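Long-range contact in DsbA-like disulfide oxidoreductase (Wolbachia endosymbiont of Drosophila melanogaster, PDB 6EEZ), which catalyses thiol-disulfide exchange, acting as a homotrimeric disulfide isomerase: residues A[35-48]-A[150-164]. Residues are numbered along the deposited sequence; the frame is centred on the assembly and turned at random.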
# COMPACT_ATOMS: atom_id res chain seq x y z
N VAL A 35 -9.15 13.97 -3.16
CA VAL A 35 -9.49 12.63 -3.61
C VAL A 35 -8.35 11.68 -3.28
O VAL A 35 -7.37 11.59 -4.02
CB VAL A 35 -9.79 12.59 -5.11
CG1 VAL A 35 -10.27 11.20 -5.53
CG2 VAL A 35 -10.85 13.64 -5.46
N ILE A 36 -8.49 10.98 -2.17
CA ILE A 36 -7.43 10.19 -1.59
C ILE A 36 -7.74 8.71 -1.71
O ILE A 36 -8.79 8.23 -1.25
CB ILE A 36 -7.24 10.58 -0.11
CG1 ILE A 36 -6.92 12.08 -0.02
CG2 ILE A 36 -6.18 9.74 0.56
CD1 ILE A 36 -6.90 12.62 1.37
N ALA A 37 -6.85 7.98 -2.37
CA ALA A 37 -6.97 6.53 -2.46
C ALA A 37 -6.07 5.90 -1.41
O ALA A 37 -4.99 6.41 -1.13
CB ALA A 37 -6.62 6.06 -3.85
N VAL A 38 -6.51 4.79 -0.82
CA VAL A 38 -5.71 4.06 0.16
C VAL A 38 -5.66 2.58 -0.18
O VAL A 38 -6.67 1.86 -0.09
CB VAL A 38 -6.27 4.25 1.58
CG1 VAL A 38 -5.28 3.74 2.59
CG2 VAL A 38 -6.61 5.74 1.85
N GLY A 39 -4.48 2.11 -0.59
CA GLY A 39 -4.32 0.76 -1.13
C GLY A 39 -3.74 -0.16 -0.09
O GLY A 39 -2.82 0.23 0.62
N PHE A 40 -4.31 -1.37 0.03
CA PHE A 40 -3.85 -2.39 0.99
C PHE A 40 -3.34 -3.61 0.25
O PHE A 40 -4.11 -4.26 -0.46
CB PHE A 40 -4.98 -2.79 1.95
CG PHE A 40 -5.44 -1.68 2.86
CD1 PHE A 40 -6.34 -0.73 2.40
CD2 PHE A 40 -4.98 -1.60 4.16
CE1 PHE A 40 -6.78 0.28 3.24
CE2 PHE A 40 -5.40 -0.60 5.00
CZ PHE A 40 -6.32 0.36 4.54
N LEU A 41 -2.05 -3.93 0.43
CA LEU A 41 -1.35 -4.92 -0.40
C LEU A 41 -0.41 -5.82 0.41
O LEU A 41 0.18 -5.41 1.40
CB LEU A 41 -0.53 -4.21 -1.50
CG LEU A 41 -1.22 -4.01 -2.87
CD1 LEU A 41 -2.40 -2.95 -2.91
CD2 LEU A 41 -0.17 -3.68 -3.93
N ASP A 42 -0.30 -7.07 -0.03
CA ASP A 42 0.72 -8.02 0.40
C ASP A 42 1.58 -8.25 -0.83
O ASP A 42 1.06 -8.57 -1.90
CB ASP A 42 0.10 -9.32 0.90
CG ASP A 42 1.13 -10.29 1.43
OD1 ASP A 42 2.07 -10.67 0.69
OD2 ASP A 42 0.98 -10.69 2.61
N TYR A 43 2.89 -8.08 -0.70
CA TYR A 43 3.76 -8.17 -1.86
C TYR A 43 3.81 -9.57 -2.51
O TYR A 43 4.08 -9.68 -3.72
CB TYR A 43 5.17 -7.72 -1.47
CG TYR A 43 5.28 -6.24 -1.30
CD1 TYR A 43 4.93 -5.38 -2.34
CD2 TYR A 43 5.75 -5.69 -0.12
CE1 TYR A 43 5.03 -4.02 -2.18
CE2 TYR A 43 5.86 -4.34 0.03
CZ TYR A 43 5.49 -3.50 -0.99
OH TYR A 43 5.59 -2.14 -0.82
N SER A 44 3.55 -10.63 -1.75
CA SER A 44 3.61 -12.00 -2.28
C SER A 44 2.26 -12.46 -2.84
O SER A 44 2.15 -13.58 -3.34
CB SER A 44 4.07 -12.99 -1.20
OG SER A 44 5.19 -12.50 -0.46
N CYS A 45 1.25 -11.62 -2.76
CA CYS A 45 -0.09 -11.97 -3.23
C CYS A 45 -0.19 -11.81 -4.76
O CYS A 45 0.16 -10.76 -5.31
CB CYS A 45 -1.14 -11.12 -2.49
SG CYS A 45 -2.53 -10.51 -3.41
N GLY A 46 -0.66 -12.85 -5.43
CA GLY A 46 -0.74 -12.86 -6.89
C GLY A 46 -1.57 -11.71 -7.47
O GLY A 46 -1.18 -11.14 -8.49
N HIS A 47 -2.72 -11.39 -6.86
CA HIS A 47 -3.56 -10.31 -7.37
C HIS A 47 -2.94 -8.97 -7.05
O HIS A 47 -3.11 -8.04 -7.82
CB HIS A 47 -4.99 -10.37 -6.82
CG HIS A 47 -5.79 -11.49 -7.39
ND1 HIS A 47 -5.76 -12.76 -6.86
CD2 HIS A 47 -6.59 -11.56 -8.48
CE1 HIS A 47 -6.52 -13.56 -7.59
NE2 HIS A 47 -7.04 -12.86 -8.58
N CYS A 48 -2.23 -8.86 -5.94
CA CYS A 48 -1.54 -7.61 -5.62
C CYS A 48 -0.46 -7.35 -6.67
O CYS A 48 -0.31 -6.24 -7.15
CB CYS A 48 -0.92 -7.64 -4.21
SG CYS A 48 -2.11 -7.50 -2.82
N LEU A 150 -6.26 -2.51 11.03
CA LEU A 150 -7.17 -1.78 10.18
C LEU A 150 -7.81 -2.72 9.17
O LEU A 150 -9.03 -2.67 8.97
CB LEU A 150 -6.46 -0.62 9.45
CG LEU A 150 -7.37 0.29 8.63
CD1 LEU A 150 -8.51 0.84 9.48
CD2 LEU A 150 -6.57 1.46 8.05
N VAL A 151 -7.00 -3.55 8.50
CA VAL A 151 -7.57 -4.59 7.64
C VAL A 151 -8.58 -5.45 8.42
O VAL A 151 -9.64 -5.76 7.88
CB VAL A 151 -6.48 -5.51 7.04
CG1 VAL A 151 -7.12 -6.73 6.39
CG2 VAL A 151 -5.58 -4.73 6.03
N ARG A 152 -8.28 -5.83 9.66
CA ARG A 152 -9.24 -6.59 10.46
C ARG A 152 -10.52 -5.77 10.68
O ARG A 152 -11.62 -6.28 10.49
CB ARG A 152 -8.67 -7.02 11.82
CG ARG A 152 -7.49 -7.97 11.76
CD ARG A 152 -7.91 -9.40 11.46
NE ARG A 152 -8.79 -10.01 12.46
CZ ARG A 152 -8.37 -10.72 13.52
NH1 ARG A 152 -7.09 -10.88 13.75
NH2 ARG A 152 -9.25 -11.26 14.36
N ASP A 153 -10.37 -4.51 11.07
CA ASP A 153 -11.53 -3.66 11.40
C ASP A 153 -12.44 -3.42 10.20
O ASP A 153 -13.65 -3.25 10.36
CB ASP A 153 -11.07 -2.31 11.94
CG ASP A 153 -10.48 -2.41 13.33
OD1 ASP A 153 -10.81 -3.38 14.04
OD2 ASP A 153 -9.70 -1.51 13.70
N LEU A 154 -11.86 -3.42 9.02
CA LEU A 154 -12.62 -3.19 7.81
C LEU A 154 -13.23 -4.50 7.34
O LEU A 154 -14.07 -4.50 6.45
CB LEU A 154 -11.72 -2.57 6.72
CG LEU A 154 -11.31 -1.10 6.94
CD1 LEU A 154 -10.31 -0.62 5.91
CD2 LEU A 154 -12.53 -0.18 6.94
N GLY A 155 -12.80 -5.62 7.92
CA GLY A 155 -13.43 -6.91 7.70
C GLY A 155 -13.38 -7.52 6.31
O GLY A 155 -14.11 -8.46 6.01
N VAL A 156 -12.50 -7.00 5.45
CA VAL A 156 -12.38 -7.51 4.09
C VAL A 156 -11.89 -8.97 4.04
O VAL A 156 -12.42 -9.78 3.27
CB VAL A 156 -11.41 -6.64 3.27
CG1 VAL A 156 -11.26 -7.21 1.87
CG2 VAL A 156 -11.91 -5.20 3.21
N GLY A 157 -10.90 -9.28 4.88
CA GLY A 157 -10.44 -10.65 5.05
C GLY A 157 -9.39 -11.12 4.06
O GLY A 157 -9.10 -12.31 4.02
N GLY A 158 -8.84 -10.21 3.25
CA GLY A 158 -7.69 -10.52 2.42
C GLY A 158 -7.18 -9.31 1.65
O GLY A 158 -7.66 -8.21 1.88
N THR A 159 -6.19 -9.51 0.78
CA THR A 159 -5.71 -8.46 -0.13
C THR A 159 -5.80 -8.92 -1.60
O THR A 159 -5.85 -10.11 -1.88
CB THR A 159 -4.23 -8.05 0.18
OG1 THR A 159 -3.36 -9.18 0.06
CG2 THR A 159 -4.12 -7.50 1.58
N PRO A 160 -5.79 -7.95 -2.53
CA PRO A 160 -5.74 -6.51 -2.25
C PRO A 160 -7.12 -5.92 -2.08
O PRO A 160 -8.10 -6.57 -2.46
CB PRO A 160 -5.09 -5.93 -3.50
CG PRO A 160 -5.66 -6.80 -4.58
CD PRO A 160 -5.79 -8.19 -3.98
N PHE A 161 -7.17 -4.69 -1.58
CA PHE A 161 -8.38 -3.90 -1.66
C PHE A 161 -7.98 -2.45 -1.61
O PHE A 161 -6.87 -2.13 -1.15
CB PHE A 161 -9.42 -4.25 -0.56
CG PHE A 161 -9.01 -3.89 0.84
CD1 PHE A 161 -9.34 -2.66 1.38
CD2 PHE A 161 -8.38 -4.81 1.66
CE1 PHE A 161 -9.01 -2.33 2.68
CE2 PHE A 161 -8.04 -4.48 2.97
CZ PHE A 161 -8.36 -3.25 3.48
N LEU A 162 -8.88 -1.61 -2.12
CA LEU A 162 -8.62 -0.19 -2.29
C LEU A 162 -9.81 0.67 -1.87
O LEU A 162 -10.95 0.49 -2.30
CB LEU A 162 -8.25 0.08 -3.75
CG LEU A 162 -7.92 1.51 -4.18
CD1 LEU A 162 -6.70 2.00 -3.44
CD2 LEU A 162 -7.68 1.59 -5.69
N ILE A 163 -9.51 1.63 -1.01
CA ILE A 163 -10.45 2.64 -0.60
C ILE A 163 -10.24 3.89 -1.41
O ILE A 163 -9.14 4.42 -1.45
CB ILE A 163 -10.30 2.98 0.89
CG1 ILE A 163 -10.55 1.74 1.73
CG2 ILE A 163 -11.25 4.13 1.28
CD1 ILE A 163 -10.27 1.98 3.22
N ILE A 164 -11.30 4.37 -2.04
CA ILE A 164 -11.30 5.72 -2.60
C ILE A 164 -12.53 6.46 -2.10
O ILE A 164 -13.65 6.05 -2.37
CB ILE A 164 -11.33 5.71 -4.14
CG1 ILE A 164 -10.23 4.81 -4.72
CG2 ILE A 164 -11.23 7.11 -4.67
CD1 ILE A 164 -10.32 4.63 -6.26
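Val38 N gives a backbone hydrogen bond to Ile163 O at 2.7 Å, and Ile163 N returns one to Val38 O. Phe40 N gives to Phe161 O at 2.9 Å, whereas Phe161 N reaches Phe40 O over 3.3 Å. These bonds join strands 36-41 and 161-164 in antiparallel fashion.

On the sheet face that carries Phe40, its ring lies over that of Phe161 in an offset stack, with centroids 4.3 Å apart and planes inclined by 14°. Phe161 CG sits between its N and carbonyl carbon (chi1 68°), which folds the ring back under Phe40, while Val156 CG2 covers its opposite face. Leu150 CD2 reaches the edge of the Phe40 ring, 3.7 Å from Phe40 CZ, and Val151 CG2 approaches Phe40 CD2 obliquely, so helix 137-154 closes over this face. On the other face, Leu162 CD1 packs against Gly39 CA, and Ala37 CB touches Ile164 CG1.

Beyond the strands, the cis-proline Pro160 places its CD against His47 CB. Cys45 and Cys48 form a disulfide in this crystal, each with two deposited conformers; in those described, their SG atoms are 3.1 Å apart, not bonded. Here Cys48 SG lies 3.4 Å from Pro160 CB and 3.6 Å from Thr159 OG1, with Cys45 SG near Thr159 O. A cis-proline loop facing a CxxC motif at a helix start is the hallmark active-site arrangement of the thioredoxin fold.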